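Molybdenum ABC transporter, periplasmic molybdenum-binding protein (Vibrio cholerae, PDB 4RXL) binds tungstate and probably molybdate in the periplasm, probably delivering the oxyanion to a ModB-ModC membrane transporter for uptake. Local coordinates at residues Ile89-Thr92 and Ala93-Val96; Ala133-Ala137 and Gly138-Glu142; Ala156-Leu159 and Val160-Gly163; Leu215-Asp218 and Ala219-Gln222; Gln221-Leu224 and Gln225-Gly228. All blocks are in the same frame, centred on the assembly; numbering follows the deposited sequence. Where two conformers were deposited one is given.

Contact 1 (Ile89-Thr92 and Ala93-Val96)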
loop_
_atom_site.group_PDB
_atom_site.type_symbol
_atom_site.label_atom_id
_atom_site.label_comp_id
_atom_site.label_asym_id
_atom_site.label_seq_id
_atom_site.Cartn_x
_atom_site.Cartn_y
_atom_site.Cartn_z
ATOM N N ILE A 89 8.788 -9.715 5.540
ATOM C CA ILE A 89 9.520 -10.410 4.480
ATOM C C ILE A 89 11.032 -10.406 4.683
ATOM O O ILE A 89 11.577 -9.576 5.401
ATOM C CB ILE A 89 9.194 -9.839 3.079
ATOM C CG1 ILE A 89 9.448 -8.330 2.985
ATOM C CG2 ILE A 89 7.738 -10.047 2.712
ATOM C CD1 ILE A 89 9.604 -7.848 1.565
ATOM N N ARG A 90 11.674 -11.351 4.004
ATOM C CA ARG A 90 13.126 -11.505 3.957
ATOM C C ARG A 90 13.499 -11.737 2.488
ATOM O O ARG A 90 12.636 -12.146 1.702
ATOM C CB ARG A 90 13.554 -12.742 4.777
ATOM C CG ARG A 90 13.056 -14.067 4.215
ATOM C CD ARG A 90 13.627 -15.246 4.979
ATOM N NE ARG A 90 13.127 -16.541 4.504
ATOM C CZ ARG A 90 13.616 -17.233 3.470
ATOM N NH1 ARG A 90 14.624 -16.766 2.739
ATOM N NH2 ARG A 90 13.085 -18.412 3.161
ATOM N N PRO A 91 14.774 -11.498 2.109
ATOM C CA PRO A 91 15.206 -11.893 0.770
ATOM C C PRO A 91 15.220 -13.404 0.692
ATOM O O PRO A 91 15.625 -14.049 1.662
ATOM C CB PRO A 91 16.628 -11.330 0.645
ATOM C CG PRO A 91 16.864 -10.498 1.854
ATOM C CD PRO A 91 15.843 -10.866 2.887
ATOM N N THR A 92 14.780 -13.955 -0.436
ATOM C CA THR A 92 14.618 -15.396 -0.570
ATOM C C THR A 92 15.955 -16.102 -0.386
ATOM O O THR A 92 16.018 -17.188 0.190
ATOM C CB THR A 92 14.009 -15.778 -1.936
ATOM O OG1 THR A 92 12.694 -15.229 -2.048
ATOM C CG2 THR A 92 13.914 -17.294 -2.093
ATOM N N ALA A 93 17.027 -15.460 -0.840
ATOM C CA ALA A 93 18.368 -16.018 -0.702
ATOM C C ALA A 93 19.012 -15.768 0.672
ATOM O O ALA A 93 20.177 -16.087 0.863
ATOM C CB ALA A 93 19.263 -15.473 -1.802
ATOM N N GLN A 94 18.281 -15.185 1.619
ATOM C CA GLN A 94 18.801 -14.968 2.974
ATOM C C GLN A 94 17.815 -15.550 3.976
ATOM O O GLN A 94 16.860 -14.879 4.352
ATOM C CB GLN A 94 19.023 -13.473 3.259
ATOM C CG GLN A 94 20.292 -12.882 2.651
ATOM C CD GLN A 94 20.393 -11.376 2.860
ATOM O OE1 GLN A 94 20.429 -10.892 3.998
ATOM N NE2 GLN A 94 20.432 -10.622 1.756
ATOM N N PRO A 95 18.049 -16.799 4.421
ATOM C CA PRO A 95 17.078 -17.455 5.287
ATOM C C PRO A 95 17.153 -16.967 6.732
ATOM O O PRO A 95 18.238 -16.702 7.258
ATOM C CB PRO A 95 17.457 -18.946 5.194
ATOM C CG PRO A 95 18.877 -18.972 4.733
ATOM C CD PRO A 95 19.285 -17.592 4.290
ATOM N N VAL A 96 15.980 -16.834 7.340
ATOM C CA VAL A 96 15.848 -16.506 8.744
ATOM C C VAL A 96 14.605 -17.252 9.204
ATOM O O VAL A 96 13.518 -17.040 8.658
ATOM C CB VAL A 96 15.691 -14.982 8.967
ATOM C CG1 VAL A 96 15.264 -14.675 10.396
ATOM C CG2 VAL A 96 16.988 -14.257 8.646
HETATM O O HOH W 1 11.336 -17.390 6.810
#
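Gln94 N donates to Pro91 O (2.9 Å), closing a type I beta turn, Pro91 to Gln94, at the end of strand 78-91. Proline suits the first position because its ring fixes phi at -68°, compatible with the extended chain entering the turn, and it has no N-H needing a partner. The turn then gathers carbonyls round Arg90. Its NH1 reaches Thr92 O at 2.9 Å, with that oxygen in the guanidinium plane although NH1 stands above the plane of the carbonyl. Weaker bonds run from Arg90 NH1 to Pro91 O and from Arg90 NH1 to Gln94 O (3.3 Å). A chi1 of 65° starts the arginine chain between the backbone N and the carbonyl carbon, and its extension from CG to NE carries the guanidinium over the turn to these three carbonyls. Pro95 CA lies over one guanidinium face. The backbone N of Val96 is buried without a partner.

Gln94 lays its amide against the Pro91 ring, NE2 3.6 Å from CG, and gives a weak hydrogen bond to Gly163 O. Thr92 OG1 turns to Thr182 OG1 and Asp179 O, tying the turn to strand 181-186 and the loop before it. A water bridges Arg90 and Val96, accepting from NE at 3.0 Å and donating to Val96 O at 2.9 Å.

Contact 2 (Ala133-Ala137 and Gly138-Glu142); sequences ALQHA and GVWPE
Leu134 and Val139 meet where a Schellman motif ends helix 125-137 and the chain turns at once into the short helix 140-143. Leu134 comes first: its carbonyl O accepts from Val139 N at 3.1 Å, with the N-H pointing almost straight at the oxygen, the long bond of the motif. Its two methyls divide the work. CD2 touches Val139 CG1 at 3.9 Å, and CD1 meets the edge of the Trp140 ring near its plane, 3.9 Å from CE3, the two side chains crossing at about a right angle. Leucine suits this buried place because its fork gives each neighbour a methyl of its own.

Gln135 follows on the exposed side. Its O accepts from Gly138 N at 2.9 Å, the donor standing above the carbonyl plane, and its CG lies 3.8 Å from Trp140 CB. Trp140 CG is anti to its backbone N (chi1 173°), which lays the ring beside this glutamine, the two pointing the same way with amide and ring planes 74° apart. Ala137 CB lies 3.9 Å from Val139 CG1, and Trp107 of helix 104-111 also touches Leu134 and Val139.

Gly138 carries the reversal with phi 79°, a value at which a CB would collide with Ala137 O. Val139 then takes the N-cap position before helix 140-143. A water donates to Gln135 O at 3.3 Å and accepts weakly from Trp140 N.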
loop_
_atom_site.group_PDB
_atom_site.type_symbol
_atom_site.label_atom_id
_atom_site.label_comp_id
_atom_site.label_asym_id
_atom_site.label_seq_id
_atom_site.Cartn_x
_atom_site.Cartn_y
_atom_site.Cartn_z
ATOM N N ALA A 133 2.052 -2.080 14.208
ATOM C CA ALA A 133 2.334 -3.489 14.478
ATOM C C ALA A 133 3.545 -3.694 15.389
ATOM O O ALA A 133 3.521 -4.561 16.249
ATOM C CB ALA A 133 2.521 -4.254 13.180
ATOM N N LEU A 134 4.595 -2.897 15.211
ATOM C CA LEU A 134 5.761 -2.992 16.066
ATOM C C LEU A 134 5.492 -2.470 17.473
ATOM O O LEU A 134 5.988 -3.046 18.446
ATOM C CB LEU A 134 6.937 -2.243 15.446
ATOM C CG LEU A 134 7.443 -2.859 14.148
ATOM C CD1 LEU A 134 8.460 -1.938 13.495
ATOM C CD2 LEU A 134 8.006 -4.251 14.355
ATOM N N GLN A 135 4.707 -1.398 17.582
ATOM C CA GLN A 135 4.212 -0.939 18.879
ATOM C C GLN A 135 3.405 -2.044 19.585
ATOM O O GLN A 135 3.624 -2.340 20.757
ATOM C CB GLN A 135 3.357 0.326 18.724
ATOM C CG GLN A 135 4.153 1.598 18.479
ATOM C CD GLN A 135 3.275 2.793 18.159
ATOM O OE1 GLN A 135 2.217 2.669 17.552
ATOM N NE2 GLN A 135 3.729 3.975 18.569
ATOM N N HIS A 136 2.487 -2.665 18.848
ATOM C CA HIS A 136 1.682 -3.748 19.393
ATOM C C HIS A 136 2.523 -4.920 19.872
ATOM O O HIS A 136 2.193 -5.514 20.896
ATOM C CB HIS A 136 0.667 -4.227 18.362
ATOM C CG HIS A 136 -0.200 -5.348 18.839
ATOM N ND1 HIS A 136 0.039 -6.663 18.506
ATOM C CD2 HIS A 136 -1.329 -5.346 19.581
ATOM C CE1 HIS A 136 -0.878 -7.431 19.070
ATOM N NE2 HIS A 136 -1.738 -6.652 19.698
ATOM N N ALA A 137 3.579 -5.266 19.123
ATOM C CA ALA A 137 4.554 -6.310 19.534
ATOM C C ALA A 137 5.404 -5.938 20.767
ATOM O O ALA A 137 6.067 -6.798 21.370
ATOM C CB ALA A 137 5.491 -6.638 18.391
ATOM N N GLY A 138 5.403 -4.659 21.138
ATOM C CA GLY A 138 6.170 -4.207 22.300
ATOM C C GLY A 138 7.654 -4.049 22.009
ATOM O O GLY A 138 8.485 -4.070 22.933
ATOM N N VAL A 139 7.989 -3.841 20.737
ATOM C CA VAL A 139 9.378 -3.813 20.281
ATOM C C VAL A 139 9.732 -2.515 19.530
ATOM O O VAL A 139 10.828 -2.397 19.005
ATOM C CB VAL A 139 9.685 -5.045 19.405
ATOM C CG1 VAL A 139 8.983 -4.944 18.059
ATOM C CG2 VAL A 139 11.175 -5.225 19.194
ATOM N N TRP A 140 8.830 -1.533 19.512
ATOM C CA TRP A 140 9.069 -0.299 18.759
ATOM C C TRP A 140 10.266 0.516 19.300
ATOM O O TRP A 140 11.167 0.831 18.532
ATOM C CB TRP A 140 7.795 0.545 18.673
ATOM C CG TRP A 140 8.001 1.890 18.054
ATOM C CD1 TRP A 140 7.928 3.095 18.688
ATOM C CD2 TRP A 140 8.310 2.176 16.685
ATOM N NE1 TRP A 140 8.163 4.113 17.799
ATOM C CE2 TRP A 140 8.407 3.575 16.565
ATOM C CE3 TRP A 140 8.526 1.389 15.551
ATOM C CZ2 TRP A 140 8.703 4.201 15.362
ATOM C CZ3 TRP A 140 8.814 2.021 14.354
ATOM C CH2 TRP A 140 8.900 3.411 14.272
ATOM N N PRO A 141 10.298 0.834 20.610
ATOM C CA PRO A 141 11.434 1.629 21.112
ATOM C C PRO A 141 12.823 1.088 20.733
ATOM O O PRO A 141 13.730 1.875 20.490
ATOM C CB PRO A 141 11.228 1.605 22.625
ATOM C CG PRO A 141 9.755 1.445 22.790
ATOM C CD PRO A 141 9.352 0.510 21.693
ATOM N N GLU A 142 12.973 -0.233 20.672
ATOM C CA GLU A 142 14.209 -0.872 20.191
ATOM C C GLU A 142 14.470 -0.731 18.678
ATOM O O GLU A 142 15.603 -0.536 18.262
ATOM C CB GLU A 142 14.206 -2.363 20.543
ATOM C CG GLU A 142 14.482 -2.667 22.016
ATOM C CD GLU A 142 13.241 -3.024 22.820
ATOM O OE1 GLU A 142 12.116 -2.807 22.336
ATOM O OE2 GLU A 142 13.400 -3.534 23.948
HETATM O O HOH W 2 6.227 -0.566 21.638
#

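Contact 3 (Ala156-Leu159 and Val160-Gly163); sequences ALAL and VERG
Arg162 folds back over Ala158 at the C-terminal end of helix 153-161, which closes in a Schellman motif at Gly163. The chain bends at chi3 (-69°), and this brings one guanidinium face over the carbonyl of Ala158, whose O sits 3.5 Å from the plane and offset toward its rim. NH1 comes within 3.4 Å of Ala158 CB, an alanine small enough to be passed closely. NH2 lies 3.6 Å from Leu159 CD2, the two side chains running obliquely to one another. Arg162 NE is directed to a salt bridge with Glu164, which probably helps to fix the rotation of the group.

Glu161, extended beyond CG, leans obliquely across Leu157, with OE2 3.9 Å from Leu157 CG; OE2 also hydrogen-bonds Ser178 OG. Leu157 and Val160, both buried, pack on Ile89 and Val181, where apolar branches suit.

Beneath the side chains the helix is held by Glu161 N to Leu157 O and Arg162 N to Ala158 O, both 2.9 Å. Gly163 has a positive phi, at which a side chain would crowd the carbonyl O of Arg162, and its N bonds Val160 O at 3.0 Å.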
loop_
_atom_site.group_PDB
_atom_site.type_symbol
_atom_site.label_atom_id
_atom_site.label_comp_id
_atom_site.label_asym_id
_atom_site.label_seq_id
_atom_site.Cartn_x
_atom_site.Cartn_y
_atom_site.Cartn_z
ATOM N N ALA A 156 10.509 0.029 -0.282
ATOM C CA ALA A 156 10.849 -0.849 0.835
ATOM C C ALA A 156 11.020 -2.286 0.339
ATOM O O ALA A 156 12.005 -2.960 0.670
ATOM C CB ALA A 156 9.767 -0.785 1.905
ATOM N N LEU A 157 10.042 -2.789 -0.411
ATOM C CA LEU A 157 10.176 -4.090 -1.059
ATOM C C LEU A 157 11.500 -4.251 -1.812
ATOM O O LEU A 157 12.190 -5.257 -1.633
ATOM C CB LEU A 157 8.998 -4.310 -2.014
ATOM C CG LEU A 157 8.985 -5.605 -2.830
ATOM C CD1 LEU A 157 8.815 -6.807 -1.927
ATOM C CD2 LEU A 157 7.873 -5.544 -3.848
ATOM N N ALA A 158 11.893 -3.249 -2.603
ATOM C CA ALA A 158 13.110 -3.365 -3.413
ATOM C C ALA A 158 14.379 -3.509 -2.574
ATOM O O ALA A 158 15.329 -4.139 -3.018
ATOM C CB ALA A 158 13.241 -2.169 -4.337
ATOM N N LEU A 159 14.417 -2.895 -1.391
ATOM C CA LEU A 159 15.583 -3.029 -0.488
ATOM C C LEU A 159 15.780 -4.482 -0.053
ATOM O O LEU A 159 16.896 -4.976 0.068
ATOM C CB LEU A 159 15.428 -2.159 0.766
ATOM C CG LEU A 159 15.626 -0.656 0.626
ATOM C CD1 LEU A 159 15.317 0.032 1.948
ATOM C CD2 LEU A 159 17.042 -0.340 0.134
ATOM N N VAL A 160 14.651 -5.146 0.187
ATOM C CA VAL A 160 14.639 -6.534 0.581
ATOM C C VAL A 160 15.018 -7.407 -0.622
ATOM O O VAL A 160 15.838 -8.309 -0.482
ATOM C CB VAL A 160 13.286 -6.960 1.210
ATOM C CG1 VAL A 160 13.398 -8.357 1.811
ATOM C CG2 VAL A 160 12.895 -5.952 2.286
ATOM N N GLU A 161 14.433 -7.127 -1.792
ATOM C CA GLU A 161 14.772 -7.842 -3.031
ATOM C C GLU A 161 16.262 -7.785 -3.333
ATOM O O GLU A 161 16.874 -8.779 -3.751
ATOM C CB GLU A 161 13.985 -7.287 -4.213
ATOM C CG GLU A 161 12.494 -7.532 -4.139
ATOM C CD GLU A 161 11.755 -6.986 -5.351
ATOM O OE1 GLU A 161 12.186 -5.945 -5.907
ATOM O OE2 GLU A 161 10.733 -7.595 -5.736
ATOM N N ARG A 162 16.860 -6.617 -3.127
ATOM C CA ARG A 162 18.315 -6.457 -3.349
ATOM C C ARG A 162 19.186 -7.040 -2.237
ATOM O O ARG A 162 20.399 -7.097 -2.370
ATOM C CB ARG A 162 18.667 -4.985 -3.565
ATOM C CG ARG A 162 18.000 -4.394 -4.797
ATOM C CD ARG A 162 18.737 -3.157 -5.282
ATOM N NE ARG A 162 18.604 -2.017 -4.371
ATOM C CZ ARG A 162 17.531 -1.230 -4.288
ATOM N NH1 ARG A 162 16.453 -1.456 -5.039
ATOM N NH2 ARG A 162 17.530 -0.211 -3.432
ATOM N N GLY A 163 18.592 -7.453 -1.129
ATOM C CA GLY A 163 19.348 -8.012 -0.033
ATOM C C GLY A 163 19.996 -6.971 0.846
ATOM O O GLY A 163 20.813 -7.319 1.669
#

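Contact 4 (Leu215-Asp218 and Ala219-Gln222)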
loop_
_atom_site.group_PDB
_atom_site.type_symbol
_atom_site.label_atom_id
_atom_site.label_comp_id
_atom_site.label_asym_id
_atom_site.label_seq_id
_atom_site.Cartn_x
_atom_site.Cartn_y
_atom_site.Cartn_z
ATOM N N LEU A 215 -14.543 0.020 -11.551
ATOM C CA LEU A 215 -13.673 -0.408 -10.413
ATOM C C LEU A 215 -14.453 -1.096 -9.290
ATOM O O LEU A 215 -13.898 -1.907 -8.554
ATOM C CB LEU A 215 -12.858 0.768 -9.848
ATOM C CG LEU A 215 -11.747 1.243 -10.790
ATOM C CD1 LEU A 215 -11.195 2.575 -10.315
ATOM C CD2 LEU A 215 -10.643 0.190 -10.934
ATOM N N ARG A 216 -15.722 -0.736 -9.153
ATOM C CA ARG A 216 -16.612 -1.319 -8.149
ATOM C C ARG A 216 -17.319 -2.578 -8.671
ATOM O O ARG A 216 -17.997 -3.268 -7.913
ATOM C CB ARG A 216 -17.659 -0.278 -7.705
ATOM C CG ARG A 216 -17.068 0.940 -6.997
ATOM C CD ARG A 216 -18.006 2.142 -7.023
ATOM N NE ARG A 216 -19.126 2.023 -6.088
ATOM C CZ ARG A 216 -20.029 2.980 -5.875
ATOM N NH1 ARG A 216 -19.952 4.135 -6.524
ATOM N NH2 ARG A 216 -21.008 2.783 -5.007
ATOM N N SER A 217 -17.163 -2.877 -9.966
ATOM C CA SER A 217 -17.834 -4.022 -10.591
ATOM C C SER A 217 -17.165 -5.359 -10.298
ATOM O O SER A 217 -15.990 -5.422 -9.947
ATOM C CB SER A 217 -17.887 -3.857 -12.114
ATOM O OG SER A 217 -16.606 -4.084 -12.696
ATOM N N ASP A 218 -17.926 -6.430 -10.486
ATOM C CA ASP A 218 -17.432 -7.797 -10.252
ATOM C C ASP A 218 -16.158 -8.088 -11.047
ATOM O O ASP A 218 -15.242 -8.704 -10.526
ATOM C CB ASP A 218 -18.528 -8.830 -10.608
ATOM C CG ASP A 218 -18.148 -10.272 -10.236
ATOM O OD1 ASP A 218 -17.380 -10.477 -9.267
ATOM O OD2 ASP A 218 -18.635 -11.202 -10.915
ATOM N N ALA A 219 -16.120 -7.647 -12.309
ATOM C CA ALA A 219 -14.954 -7.848 -13.173
ATOM C C ALA A 219 -13.682 -7.272 -12.568
ATOM O O ALA A 219 -12.639 -7.932 -12.538
ATOM C CB ALA A 219 -15.202 -7.232 -14.535
ATOM N N ALA A 220 -13.772 -6.067 -12.026
ATOM C CA ALA A 220 -12.614 -5.423 -11.424
ATOM C C ALA A 220 -12.257 -6.119 -10.102
ATOM O O ALA A 220 -11.093 -6.276 -9.760
ATOM C CB ALA A 220 -12.869 -3.941 -11.182
ATOM N N GLN A 221 -13.282 -6.515 -9.349
ATOM C CA GLN A 221 -13.032 -7.167 -8.072
ATOM C C GLN A 221 -12.345 -8.506 -8.275
ATOM O O GLN A 221 -11.494 -8.847 -7.470
ATOM C CB GLN A 221 -14.339 -7.320 -7.278
ATOM C CG GLN A 221 -14.903 -5.981 -6.795
ATOM C CD GLN A 221 -13.979 -5.257 -5.813
ATOM O OE1 GLN A 221 -13.574 -5.839 -4.810
ATOM N NE2 GLN A 221 -13.641 -3.983 -6.101
ATOM N N GLN A 222 -12.671 -9.209 -9.356
ATOM C CA GLN A 222 -12.015 -10.495 -9.638
ATOM C C GLN A 222 -10.534 -10.260 -9.939
ATOM O O GLN A 222 -9.685 -10.999 -9.462
ATOM C CB GLN A 222 -12.710 -11.273 -10.761
ATOM C CG GLN A 222 -13.954 -12.006 -10.295
ATOM C CD GLN A 222 -14.661 -12.739 -11.426
ATOM O OE1 GLN A 222 -14.589 -12.328 -12.593
ATOM N NE2 GLN A 222 -15.355 -13.823 -11.095
#
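Ser217 O accepts from Gln221 N at 3.0 Å, opening the first turn of helix 218-226, for which Ser217 is the N-cap. The preceding helix 206-215 has just ended, and Ser217, with psi 161°, breaks the helical path so that the two helices meet at a tight corner. Gln222 N to Asp218 O, 2.9 Å, is the next rung.

The side chains then brace that corner. Gln221 reaches back across it: its NE2 donates to Leu215 O at 3.2 Å, lying in the carbonyl plane, while that oxygen falls in the amide plane of the glutamine. The bend at chi2 (-63°) is what turns the amide back toward the earlier helix, and glutamine fits because its amide N-H can reach the Leu215 carbonyl at the end of that helix. NE2 also bonds weakly to Leu81 O in strand 78-91.

Serine has a short hydroxyl that stays near the backbone here; OG hydrogen-bonds Tyr214 O in the previous helix. Ala220 is small enough to sit close inside the corner, its CB 3.5 Å from Leu215 O, and both Leu215 and Ala220 touch Leu21 of helix 15-28. On the outer surface, Asp218 suits the beginning of a helix, where a negative charge probably interacts well with the dipole. Its OD1 rests 3.9 Å from Gln222 CG.

Contact 5 (Gln221-Leu224 and Gln225-Gly228); sequences QQIL and QRFG
Ile223 and Phe227 supply the apolar part of this contact, one turn apart at the C-terminal end of helix 218-226. Their side chains lie alongside and point the same way, Ile223 CG2 3.9 Å from Phe227 CE1. The ring also turns its edge to a backbone oxygen: Ile223 O lies near the ring plane, 3.2 Å from CD1, so the slightly positive rim of the phenyl group, not its electron-rich face, meets the carbonyl.

Among the backbone bonds, Gln225 N binds Gln221 O at 2.8 Å, and Arg226 N binds Gln222 O. Phe227 N binds Ile223 O at 3.1 Å and makes a second, weak bond to Leu224 O. Gly228, just past the helix, completes a Schellman motif. Its phi of 97° is one that glycine adopts readily, having no CB to press on the oxygen of Phe227, and its N returns to Gln225 O at 2.9 Å.

The polar side-chain contact belongs to Arg226. A bend at chi3 (-77°) folds the guanidinium over the helix surface, one face above Gln222 O, with NH1 3.8 Å from Ile223 CG1. A long, flexible arginine can cover the backbone in this way and still offer its edge to solvent: a water in the guanidinium plane accepts from NH2 at 2.6 Å and donates to Gln222 OE1.

In the fold, Ile223 and Phe227 pack on Ala20 of helix 15-28, while Leu224 is buried against Met14, just before that helix, and Phe229 beyond the closing glycine.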
loop_
_atom_site.group_PDB
_atom_site.type_symbol
_atom_site.label_atom_id
_atom_site.label_comp_id
_atom_site.label_asym_id
_atom_site.label_seq_id
_atom_site.Cartn_x
_atom_site.Cartn_y
_atom_site.Cartn_z
ATOM N N GLN A 221 -13.282 -6.515 -9.349
ATOM C CA GLN A 221 -13.032 -7.167 -8.072
ATOM C C GLN A 221 -12.345 -8.506 -8.275
ATOM O O GLN A 221 -11.494 -8.847 -7.470
ATOM C CB GLN A 221 -14.339 -7.320 -7.278
ATOM C CG GLN A 221 -14.903 -5.981 -6.795
ATOM C CD GLN A 221 -13.979 -5.257 -5.813
ATOM O OE1 GLN A 221 -13.574 -5.839 -4.810
ATOM N NE2 GLN A 221 -13.641 -3.983 -6.101
ATOM N N GLN A 222 -12.671 -9.209 -9.356
ATOM C CA GLN A 222 -12.015 -10.495 -9.638
ATOM C C GLN A 222 -10.534 -10.260 -9.939
ATOM O O GLN A 222 -9.685 -10.999 -9.462
ATOM C CB GLN A 222 -12.710 -11.273 -10.761
ATOM C CG GLN A 222 -13.954 -12.006 -10.295
ATOM C CD GLN A 222 -14.661 -12.739 -11.426
ATOM O OE1 GLN A 222 -14.589 -12.328 -12.593
ATOM N NE2 GLN A 222 -15.355 -13.823 -11.095
ATOM N N ILE A 223 -10.218 -9.200 -10.680
ATOM C CA ILE A 223 -8.814 -8.860 -10.935
ATOM C C ILE A 223 -8.089 -8.517 -9.640
ATOM O O ILE A 223 -7.005 -9.033 -9.396
ATOM C CB ILE A 223 -8.708 -7.751 -11.997
ATOM C CG1 ILE A 223 -9.056 -8.328 -13.351
ATOM C CG2 ILE A 223 -7.308 -7.143 -11.979
ATOM C CD1 ILE A 223 -9.473 -7.307 -14.389
ATOM N N LEU A 224 -8.674 -7.655 -8.805
ATOM C CA LEU A 224 -8.071 -7.324 -7.511
ATOM C C LEU A 224 -7.864 -8.599 -6.699
ATOM O O LEU A 224 -6.817 -8.767 -6.105
ATOM C CB LEU A 224 -8.949 -6.348 -6.722
ATOM C CG LEU A 224 -8.941 -4.913 -7.273
ATOM C CD1 LEU A 224 -10.158 -4.107 -6.836
ATOM C CD2 LEU A 224 -7.659 -4.227 -6.873
ATOM N N GLN A 225 -8.841 -9.493 -6.655
ATOM C CA GLN A 225 -8.649 -10.775 -5.916
ATOM C C GLN A 225 -7.461 -11.584 -6.460
ATOM O O GLN A 225 -6.706 -12.178 -5.694
ATOM C CB GLN A 225 -9.914 -11.650 -5.907
ATOM C CG GLN A 225 -11.222 -11.028 -5.399
ATOM C CD GLN A 225 -11.080 -10.179 -4.142
ATOM O OE1 GLN A 225 -10.542 -10.636 -3.131
ATOM N NE2 GLN A 225 -11.589 -8.942 -4.191
ATOM N N ARG A 226 -7.266 -11.583 -7.772
ATOM C CA ARG A 226 -6.185 -12.372 -8.370
ATOM C C ARG A 226 -4.802 -11.827 -8.050
ATOM O O ARG A 226 -3.823 -12.583 -8.010
ATOM C CB ARG A 226 -6.378 -12.509 -9.876
ATOM C CG ARG A 226 -7.555 -13.418 -10.166
ATOM C CD ARG A 226 -7.476 -13.998 -11.546
ATOM N NE ARG A 226 -7.863 -13.032 -12.560
ATOM C CZ ARG A 226 -9.089 -12.935 -13.086
ATOM N NH1 ARG A 226 -9.313 -12.039 -14.039
ATOM N NH2 ARG A 226 -10.090 -13.699 -12.673
ATOM N N PHE A 227 -4.733 -10.519 -7.809
ATOM C CA PHE A 227 -3.494 -9.867 -7.364
ATOM C C PHE A 227 -3.320 -9.961 -5.850
ATOM O O PHE A 227 -2.363 -9.439 -5.295
ATOM C CB PHE A 227 -3.451 -8.421 -7.857
ATOM C CG PHE A 227 -3.072 -8.289 -9.317
ATOM C CD1 PHE A 227 -4.011 -8.403 -10.317
ATOM C CD2 PHE A 227 -1.746 -8.100 -9.695
ATOM C CE1 PHE A 227 -3.661 -8.338 -11.660
ATOM C CE2 PHE A 227 -1.403 -7.978 -11.027
ATOM C CZ PHE A 227 -2.341 -8.120 -12.016
ATOM N N GLY A 228 -4.238 -10.649 -5.182
ATOM C CA GLY A 228 -4.082 -10.968 -3.780
ATOM C C GLY A 228 -4.786 -10.038 -2.820
ATOM O O GLY A 228 -4.667 -10.230 -1.604
HETATM O O HOH W 3 -12.026 -12.971 -14.302
#

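How the contacts relate
Contacts 1 and 3 touch, their centres about 10 Å apart: Pro91 CB comes within 3.3 Å of Val160 O, and Ile89 CD1 within 3.7 Å of Leu157 CD1, joining the strand end to helix 153-161. Contacts 4 and 5 share Gln221 and Gln222 and mark the start and end of helix 218-226, with centres about 8 Å apart. Contacts 2 and 4 lie on opposite sides of the chain's centre, about 37 Å between centres. Tungstate lies nearest to contact 3, where the Ala156 side chain is about 8 Å from it and about 5 Å from that of Val153, a predicted molybdate-binding residue; the Leu224 side chain in contact 5 is about 12 Å from the tungstate.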